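Local atomic coordinates of beta-fructofuranosidase (Bifidobacterium adolescentis, PDB entry 6NOB), a protein that probably hydrolyses terminal beta-fructofuranoside residues of sugars such as sucrose, as a member of glycoside hydrolase family 32. Residues C274-E279 and L379-G384; D383-A388 and L478-G483; R484-P489 and G598-G603. One frame throughout, in Å; residues are numbered along the deposited sequence.

Overall arrangement
All three contacts are partly buried and join different beta-sheets. Contact 1 fastens the loop 274-279 to strand 377-382, where L379 and F380 are buried. Contact 2 shares D383 and G384 with it, through the hairpin of strands 377-382 and 385-396; their centres lie about 10 Å apart. Its D383 is exposed, while V387 and V480 are buried. Contact 3, its centre about 12 Å from that of contact 2, lies on the hairpin of strands 468-481 and 484-489 and reaches the C-terminal sandwich. Contact 1 relies on a glutamine amide reading a backbone, contact 2 on a carboxylate beside a valine cluster, and contact 3 on a tyrosine face, two glycines and bridging waters.

Contact 1. Residues C274-E279 and L379-G384; sequences CGMGGE and LFQVDG
M276 lies nearest Q381 in the backbone register, with CA atoms 5.9 Å apart, where the irregular loop 274-279 passes the end of strand 377-382. The two backbones do not pair as strands. Instead the amide of Q381 binds both polar backbone groups of G277. G277 N donates to Q381 OE1 at 2.8 Å, tilted out of the carbonyl plane. Q381 NE2 donates to G277 O at 2.9 Å, nearly straight at 169° and in the plane of its own amide. The Q381 chain is extended beyond CG (chi2 169°), which carries the amide out to the loop. The same NE2 also bonds T386 OG1 on the next strand, so the amide's rotation is fixed. M276 crosses Q381 at about a right angle, with its CG 3.7 Å from Q381 CG. M276 SD rests 3.8 Å from F380 CA. A bend at chi3 (-64°) then turns CE toward L379, where it meets L379 CD2 at 4.0 Å. Replacing Q381 by alanine removes the amide, and G277 N and O would probably lose these partners while one side of M276 is uncovered. The loop follows strand 268-273 and leads to 285-295, so the contact joins two neighbouring blades of the GH32 beta-propeller. L379 also packs on V289 of strand 285-295, while F380 turns to V387 and V389 of strand 385-396.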
loop_
_atom_site.group_PDB
_atom_site.type_symbol
_atom_site.label_atom_id
_atom_site.label_comp_id
_atom_site.label_asym_id
_atom_site.label_seq_id
_atom_site.Cartn_x
_atom_site.Cartn_y
_atom_site.Cartn_z
ATOM N N CYS A 274 3.249 -7.491 -18.673
ATOM C CA CYS A 274 3.602 -7.596 -20.079
ATOM C C CYS A 274 4.906 -8.335 -20.328
ATOM O O CYS A 274 5.211 -8.629 -21.487
ATOM C CB CYS A 274 3.683 -6.194 -20.707
ATOM S SG CYS A 274 2.101 -5.353 -20.768
ATOM N N GLY A 275 5.667 -8.657 -19.283
ATOM C CA GLY A 275 7.001 -9.194 -19.462
ATOM C C GLY A 275 7.163 -10.676 -19.191
ATOM O O GLY A 275 8.289 -11.141 -18.988
ATOM N N MET A 276 6.069 -11.434 -19.195
ATOM C CA MET A 276 6.146 -12.866 -18.945
ATOM C C MET A 276 6.351 -13.646 -20.243
ATOM O O MET A 276 6.228 -13.119 -21.351
ATOM C CB MET A 276 4.888 -13.360 -18.231
ATOM C CG MET A 276 4.804 -12.973 -16.774
ATOM S SD MET A 276 3.386 -13.721 -15.951
ATOM C CE MET A 276 2.037 -12.948 -16.834
ATOM N N GLY A 277 6.669 -14.931 -20.085
ATOM C CA GLY A 277 6.883 -15.818 -21.210
ATOM C C GLY A 277 6.485 -17.247 -20.902
ATOM O O GLY A 277 5.822 -17.509 -19.893
ATOM N N GLY A 278 6.882 -18.180 -21.758
ATOM C CA GLY A 278 6.542 -19.578 -21.588
ATOM C C GLY A 278 5.474 -20.030 -22.569
ATOM O O GLY A 278 4.840 -19.240 -23.272
ATOM N N GLU A 279 5.266 -21.349 -22.593
ATOM C CA GLU A 279 4.379 -21.954 -23.580
ATOM C C GLU A 279 2.910 -21.635 -23.341
ATOM O O GLU A 279 2.092 -21.843 -24.244
ATOM C CB GLU A 279 4.575 -23.469 -23.594
ATOM C CG GLU A 279 5.812 -23.924 -24.344
ATOM C CD GLU A 279 5.680 -25.336 -24.873
ATOM O OE1 GLU A 279 4.535 -25.822 -24.991
ATOM O OE2 GLU A 279 6.721 -25.961 -25.167
ATOM N N LEU A 379 0.592 -11.086 -10.909
ATOM C CA LEU A 379 1.104 -12.262 -11.602
ATOM C C LEU A 379 2.329 -11.840 -12.394
ATOM O O LEU A 379 2.238 -10.960 -13.255
ATOM C CB LEU A 379 0.045 -12.872 -12.525
ATOM C CG LEU A 379 0.391 -14.208 -13.184
ATOM C CD1 LEU A 379 0.460 -15.320 -12.146
ATOM C CD2 LEU A 379 -0.620 -14.537 -14.266
ATOM N N PHE A 380 3.470 -12.452 -12.093
ATOM C CA PHE A 380 4.717 -12.092 -12.747
ATOM C C PHE A 380 5.640 -13.301 -12.733
ATOM O O PHE A 380 5.338 -14.334 -12.129
ATOM C CB PHE A 380 5.377 -10.891 -12.061
ATOM C CG PHE A 380 5.594 -11.083 -10.586
ATOM C CD1 PHE A 380 6.763 -11.658 -10.112
ATOM C CD2 PHE A 380 4.623 -10.696 -9.674
ATOM C CE1 PHE A 380 6.961 -11.842 -8.753
ATOM C CE2 PHE A 380 4.816 -10.876 -8.314
ATOM C CZ PHE A 380 5.985 -11.450 -7.853
ATOM N N GLN A 381 6.781 -13.155 -13.404
ATOM C CA GLN A 381 7.805 -14.187 -13.443
ATOM C C GLN A 381 9.132 -13.604 -12.984
ATOM O O GLN A 381 9.490 -12.483 -13.359
ATOM C CB GLN A 381 7.942 -14.779 -14.845
ATOM C CG GLN A 381 6.793 -15.698 -15.207
ATOM C CD GLN A 381 6.774 -16.074 -16.667
ATOM O OE1 GLN A 381 7.524 -15.524 -17.473
ATOM N NE2 GLN A 381 5.909 -17.015 -17.019
ATOM N N VAL A 382 9.853 -14.365 -12.166
ATOM C CA VAL A 382 11.160 -13.947 -11.673
ATOM C C VAL A 382 12.016 -15.191 -11.465
ATOM O O VAL A 382 11.530 -16.225 -10.994
ATOM C CB VAL A 382 11.029 -13.097 -10.387
ATOM C CG1 VAL A 382 10.625 -13.951 -9.192
ATOM C CG2 VAL A 382 12.320 -12.355 -10.108
ATOM N N ASP A 383 13.292 -15.087 -11.847
ATOM C CA ASP A 383 14.250 -16.186 -11.770
ATOM C C ASP A 383 13.666 -17.482 -12.334
ATOM O O ASP A 383 13.854 -18.558 -11.757
ATOM C CB ASP A 383 14.728 -16.395 -10.324
ATOM C CG ASP A 383 15.268 -15.113 -9.676
ATOM O OD1 ASP A 383 16.203 -14.481 -10.214
ATOM O OD2 ASP A 383 14.760 -14.739 -8.600
ATOM N N GLY A 384 12.946 -17.388 -13.455
ATOM C CA GLY A 384 12.442 -18.556 -14.155
ATOM C C GLY A 384 11.222 -19.223 -13.558
ATOM O O GLY A 384 10.908 -20.354 -13.945
#

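Contact 2. Residues D383-A388 and L478-G483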
loop_
_atom_site.group_PDB
_atom_site.type_symbol
_atom_site.label_atom_id
_atom_site.label_comp_id
_atom_site.label_asym_id
_atom_site.label_seq_id
_atom_site.Cartn_x
_atom_site.Cartn_y
_atom_site.Cartn_z
ATOM N N ASP A 383 13.292 -15.087 -11.847
ATOM C CA ASP A 383 14.250 -16.186 -11.770
ATOM C C ASP A 383 13.666 -17.482 -12.334
ATOM O O ASP A 383 13.854 -18.558 -11.757
ATOM C CB ASP A 383 14.728 -16.395 -10.324
ATOM C CG ASP A 383 15.268 -15.113 -9.676
ATOM O OD1 ASP A 383 16.203 -14.481 -10.214
ATOM O OD2 ASP A 383 14.760 -14.739 -8.600
ATOM N N GLY A 384 12.946 -17.388 -13.455
ATOM C CA GLY A 384 12.442 -18.556 -14.155
ATOM C C GLY A 384 11.222 -19.223 -13.558
ATOM O O GLY A 384 10.908 -20.354 -13.945
ATOM N N VAL A 385 10.518 -18.568 -12.637
ATOM C CA VAL A 385 9.358 -19.147 -11.968
ATOM C C VAL A 385 8.213 -18.143 -12.007
ATOM O O VAL A 385 8.422 -16.944 -11.785
ATOM C CB VAL A 385 9.687 -19.547 -10.512
ATOM C CG1 VAL A 385 8.418 -19.897 -9.744
ATOM C CG2 VAL A 385 10.667 -20.711 -10.486
ATOM N N THR A 386 7.008 -18.629 -12.304
ATOM C CA THR A 386 5.817 -17.788 -12.271
ATOM C C THR A 386 5.308 -17.673 -10.839
ATOM O O THR A 386 5.203 -18.677 -10.127
ATOM C CB THR A 386 4.722 -18.358 -13.173
ATOM O OG1 THR A 386 5.171 -18.368 -14.536
ATOM C CG2 THR A 386 3.454 -17.517 -13.071
ATOM N N VAL A 387 4.993 -16.449 -10.419
ATOM C CA VAL A 387 4.575 -16.167 -9.050
ATOM C C VAL A 387 3.255 -15.411 -9.079
ATOM O O VAL A 387 3.117 -14.422 -9.809
ATOM C CB VAL A 387 5.636 -15.353 -8.284
ATOM C CG1 VAL A 387 5.167 -15.079 -6.861
ATOM C CG2 VAL A 387 6.977 -16.082 -8.282
ATOM N N ALA A 388 2.290 -15.871 -8.285
ATOM C CA ALA A 388 1.053 -15.144 -8.040
ATOM C C ALA A 388 1.014 -14.690 -6.587
ATOM O O ALA A 388 1.414 -15.432 -5.683
ATOM C CB ALA A 388 -0.177 -16.000 -8.354
ATOM N N LEU A 478 12.299 -8.820 -4.983
ATOM C CA LEU A 478 11.797 -10.186 -4.958
ATOM C C LEU A 478 12.681 -11.105 -5.790
ATOM O O LEU A 478 13.118 -10.742 -6.887
ATOM C CB LEU A 478 10.359 -10.250 -5.479
ATOM C CG LEU A 478 9.322 -9.466 -4.675
ATOM C CD1 LEU A 478 7.924 -9.712 -5.224
ATOM C CD2 LEU A 478 9.400 -9.840 -3.205
ATOM N N HIS A 479 12.934 -12.298 -5.256
ATOM C CA HIS A 479 13.583 -13.375 -5.986
ATOM C C HIS A 479 12.933 -14.692 -5.584
ATOM O O HIS A 479 12.282 -14.793 -4.542
ATOM C CB HIS A 479 15.097 -13.420 -5.719
ATOM C CG HIS A 479 15.877 -12.421 -6.515
ATOM N ND1 HIS A 479 16.197 -12.615 -7.844
ATOM C CD2 HIS A 479 16.405 -11.222 -6.172
ATOM C CE1 HIS A 479 16.880 -11.574 -8.286
ATOM N NE2 HIS A 479 17.020 -10.714 -7.291
ATOM N N VAL A 480 13.104 -15.705 -6.429
ATOM C CA VAL A 480 12.654 -17.061 -6.132
ATOM C C VAL A 480 13.886 -17.949 -6.041
ATOM O O VAL A 480 14.611 -18.120 -7.029
ATOM C CB VAL A 480 11.669 -17.592 -7.184
ATOM C CG1 VAL A 480 11.528 -19.104 -7.058
ATOM C CG2 VAL A 480 10.314 -16.917 -7.028
ATOM N N ARG A 481 14.126 -18.502 -4.855
ATOM C CA ARG A 481 15.265 -19.373 -4.597
ATOM C C ARG A 481 14.745 -20.716 -4.109
ATOM O O ARG A 481 14.068 -20.785 -3.076
ATOM C CB ARG A 481 16.213 -18.749 -3.571
ATOM C CG ARG A 481 16.601 -17.314 -3.888
ATOM C CD ARG A 481 17.725 -16.827 -2.991
ATOM N NE ARG A 481 17.625 -15.393 -2.736
ATOM C CZ ARG A 481 18.142 -14.455 -3.525
ATOM N NH1 ARG A 481 17.998 -13.173 -3.215
ATOM N NH2 ARG A 481 18.804 -14.798 -4.622
ATOM N N ASP A 482 15.063 -21.776 -4.852
ATOM C CA ASP A 482 14.594 -23.127 -4.548
ATOM C C ASP A 482 13.068 -23.168 -4.464
ATOM O O ASP A 482 12.480 -23.757 -3.553
ATOM C CB ASP A 482 15.237 -23.653 -3.264
ATOM C CG ASP A 482 16.734 -23.859 -3.408
ATOM O OD1 ASP A 482 17.495 -23.331 -2.570
ATOM O OD2 ASP A 482 17.146 -24.549 -4.366
ATOM N N GLY A 483 12.425 -22.522 -5.436
ATOM C CA GLY A 483 10.981 -22.552 -5.555
ATOM C C GLY A 483 10.222 -21.756 -4.519
ATOM O O GLY A 483 9.001 -21.911 -4.421
HETATM O O HOH W 1 14.418 -19.735 -9.125
#
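D383 reaches from the turn between strands 377-382 and 385-396 to H479 and V480. Chi1 of -53° sets CG opposite the carbonyl carbon and swings the carboxylate to the edge of the H479 ring, the two planes 18° apart. H479 ND1 donates to D383 OD2 at 2.7 Å, on the syn lone pair. A weak second bond runs from H479 ND1 to D383 OD1. On its anti lone pair, D383 OD2 also accepts from V480 N at 2.9 Å, so two N-H groups grip this oxygen. H479 NE2 is held by E477, which leaves the imidazole between two acidic side chains and probably favours its protonated form. A water donates to both D383 O and V480 O and ties the backbones together. Beneath the polar group, V480 spreads its methyls over two residues. CG1 touches V385 CG2 at 3.9 Å, the two side chains crossing at about a right angle. With CG1 anti to the backbone N (chi1 164°), CG2 is left to meet V387 CG2 at 3.7 Å, the two side chains running past one another in opposite senses. The contact joins strands 385-396 and 468-481, in neighbouring blades of the five-bladed beta-propeller of family GH32.

Contact 3. Residues R484-P489 and G598-G603; sequences RLYSKP and GGQTAG
Y486 and Q600 make the main side-chain packing between strand 484-489 and the turn that leads into strand 601-606. Q600 CA sits over one face of the Y486 ring, 3.7 Å from its centroid, in a CH-pi contact. Chi1 of -172°, with CG opposite the backbone N, sends the Q600 chain alongside the ring, extended beyond CG, and Q600 CG comes 3.6 Å from Y486 OH. Amide and ring planes are 15° apart. Beyond the ring, Q600 OE1 bonds N597. Smaller contacts flank this pair: S487 OG meets A602 CB, and the K488 chain passes G598 O before its NZ bonds Y494.

The contact joins the five-bladed beta-propeller to the C-terminal beta-sandwich, the two-domain build of family GH32. Strand 484-489 pairs with 468-481 in the propeller, while 601-606 is an outermost strand of a sandwich sheet.

One direct hydrogen bond links the backbones, S487 N to G599 O at 3.2 Å, in the carbonyl plane on a lone pair. Y486 CA adds a CH...O contact to the same oxygen. G599 CA lies 3.1 Å from S487 O; a CB there would run into that oxygen, and the backbone angles also suit glycine.

Of the waters, one donates to G599 O at 2.8 Å. Another lies between L485 O and Q600 O, with a weak bond from R484 NH1, whose guanidinium also forms a salt bridge with D427.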
loop_
_atom_site.group_PDB
_atom_site.type_symbol
_atom_site.label_atom_id
_atom_site.label_comp_id
_atom_site.label_asym_id
_atom_site.label_seq_id
_atom_site.Cartn_x
_atom_site.Cartn_y
_atom_site.Cartn_z
ATOM N N ARG A 484 10.894 -20.907 -3.747
ATOM C CA ARG A 484 10.239 -20.116 -2.716
ATOM C C ARG A 484 10.566 -18.644 -2.907
ATOM O O ARG A 484 11.662 -18.282 -3.343
ATOM C CB ARG A 484 10.656 -20.568 -1.312
ATOM C CG ARG A 484 10.466 -22.052 -1.069
ATOM C CD ARG A 484 10.382 -22.364 0.414
ATOM N NE ARG A 484 9.030 -22.742 0.815
ATOM C CZ ARG A 484 8.264 -22.023 1.628
ATOM N NH1 ARG A 484 8.714 -20.881 2.137
ATOM N NH2 ARG A 484 7.044 -22.452 1.935
ATOM N N LEU A 485 9.599 -17.797 -2.564
ATOM C CA LEU A 485 9.753 -16.360 -2.726
ATOM C C LEU A 485 10.646 -15.794 -1.630
ATOM O O LEU A 485 10.455 -16.081 -0.444
ATOM C CB LEU A 485 8.389 -15.671 -2.703
ATOM C CG LEU A 485 8.383 -14.186 -3.079
ATOM C CD1 LEU A 485 8.805 -13.993 -4.532
ATOM C CD2 LEU A 485 7.024 -13.563 -2.827
ATOM N N TYR A 486 11.625 -14.995 -2.035
ATOM C CA TYR A 486 12.468 -14.236 -1.129
ATOM C C TYR A 486 12.165 -12.753 -1.295
ATOM O O TYR A 486 11.788 -12.299 -2.379
ATOM C CB TYR A 486 13.950 -14.495 -1.405
ATOM C CG TYR A 486 14.541 -15.680 -0.675
ATOM C CD1 TYR A 486 13.989 -16.950 -0.801
ATOM C CD2 TYR A 486 15.674 -15.533 0.117
ATOM C CE1 TYR A 486 14.541 -18.038 -0.143
ATOM C CE2 TYR A 486 16.236 -16.613 0.775
ATOM C CZ TYR A 486 15.666 -17.861 0.642
ATOM O OH TYR A 486 16.225 -18.932 1.300
ATOM N N SER A 487 12.324 -12.002 -0.211
ATOM C CA SER A 487 12.098 -10.565 -0.239
ATOM C C SER A 487 13.099 -9.891 0.684
ATOM O O SER A 487 13.397 -10.402 1.767
ATOM C CB SER A 487 10.667 -10.203 0.174
ATOM O OG SER A 487 10.488 -10.363 1.568
ATOM N N LYS A 488 13.595 -8.730 0.257
ATOM C CA LYS A 488 14.689 -8.039 0.917
ATOM C C LYS A 488 14.626 -6.600 0.479
ATOM O O LYS A 488 14.256 -6.334 -0.680
ATOM C CB LYS A 488 16.030 -8.678 0.529
ATOM C CG LYS A 488 17.220 -8.352 1.410
ATOM C CD LYS A 488 18.486 -8.973 0.819
ATOM C CE LYS A 488 19.599 -9.120 1.852
ATOM N NZ LYS A 488 20.329 -7.842 2.091
ATOM N N PRO A 489 14.945 -5.624 1.335
ATOM C CA PRO A 489 14.918 -4.225 0.913
ATOM C C PRO A 489 15.850 -3.986 -0.269
ATOM O O PRO A 489 16.926 -4.583 -0.367
ATOM C CB PRO A 489 15.376 -3.460 2.156
ATOM C CG PRO A 489 15.039 -4.359 3.287
ATOM C CD PRO A 489 15.239 -5.755 2.778
ATOM N N GLY A 598 18.578 -13.441 5.271
ATOM C CA GLY A 598 18.726 -12.712 4.027
ATOM C C GLY A 598 17.466 -12.598 3.203
ATOM O O GLY A 598 17.548 -12.388 1.990
ATOM N N GLY A 599 16.300 -12.733 3.823
ATOM C CA GLY A 599 15.044 -12.633 3.118
ATOM C C GLY A 599 14.304 -13.934 2.919
ATOM O O GLY A 599 13.319 -13.953 2.172
ATOM N N GLN A 600 14.757 -15.025 3.542
ATOM C CA GLN A 600 14.009 -16.275 3.488
ATOM C C GLN A 600 12.582 -16.070 3.976
ATOM O O GLN A 600 11.635 -16.644 3.423
ATOM C CB GLN A 600 14.725 -17.340 4.317
ATOM C CG GLN A 600 14.157 -18.736 4.182
ATOM C CD GLN A 600 14.944 -19.750 4.987
ATOM O OE1 GLN A 600 16.072 -19.484 5.411
ATOM N NE2 GLN A 600 14.351 -20.916 5.212
ATOM N N THR A 601 12.409 -15.240 5.000
ATOM C CA THR A 601 11.099 -14.801 5.446
ATOM C C THR A 601 11.212 -13.361 5.926
ATOM O O THR A 601 12.276 -12.922 6.376
ATOM C CB THR A 601 10.544 -15.710 6.555
ATOM O OG1 THR A 601 9.181 -15.361 6.828
ATOM C CG2 THR A 601 11.366 -15.574 7.823
ATOM N N ALA A 602 10.117 -12.620 5.793
ATOM C CA ALA A 602 10.047 -11.232 6.226
ATOM C C ALA A 602 8.848 -11.056 7.145
ATOM O O ALA A 602 7.802 -11.675 6.931
ATOM C CB ALA A 602 9.935 -10.280 5.033
ATOM N N GLY A 603 9.005 -10.216 8.168
ATOM C CA GLY A 603 7.929 -9.959 9.110
ATOM C C GLY A 603 7.889 -8.523 9.585
ATOM O O GLY A 603 8.925 -7.959 9.951
HETATM O O HOH W 2 10.865 -18.457 1.379
HETATM O O HOH W 3 10.796 -12.697 2.366
#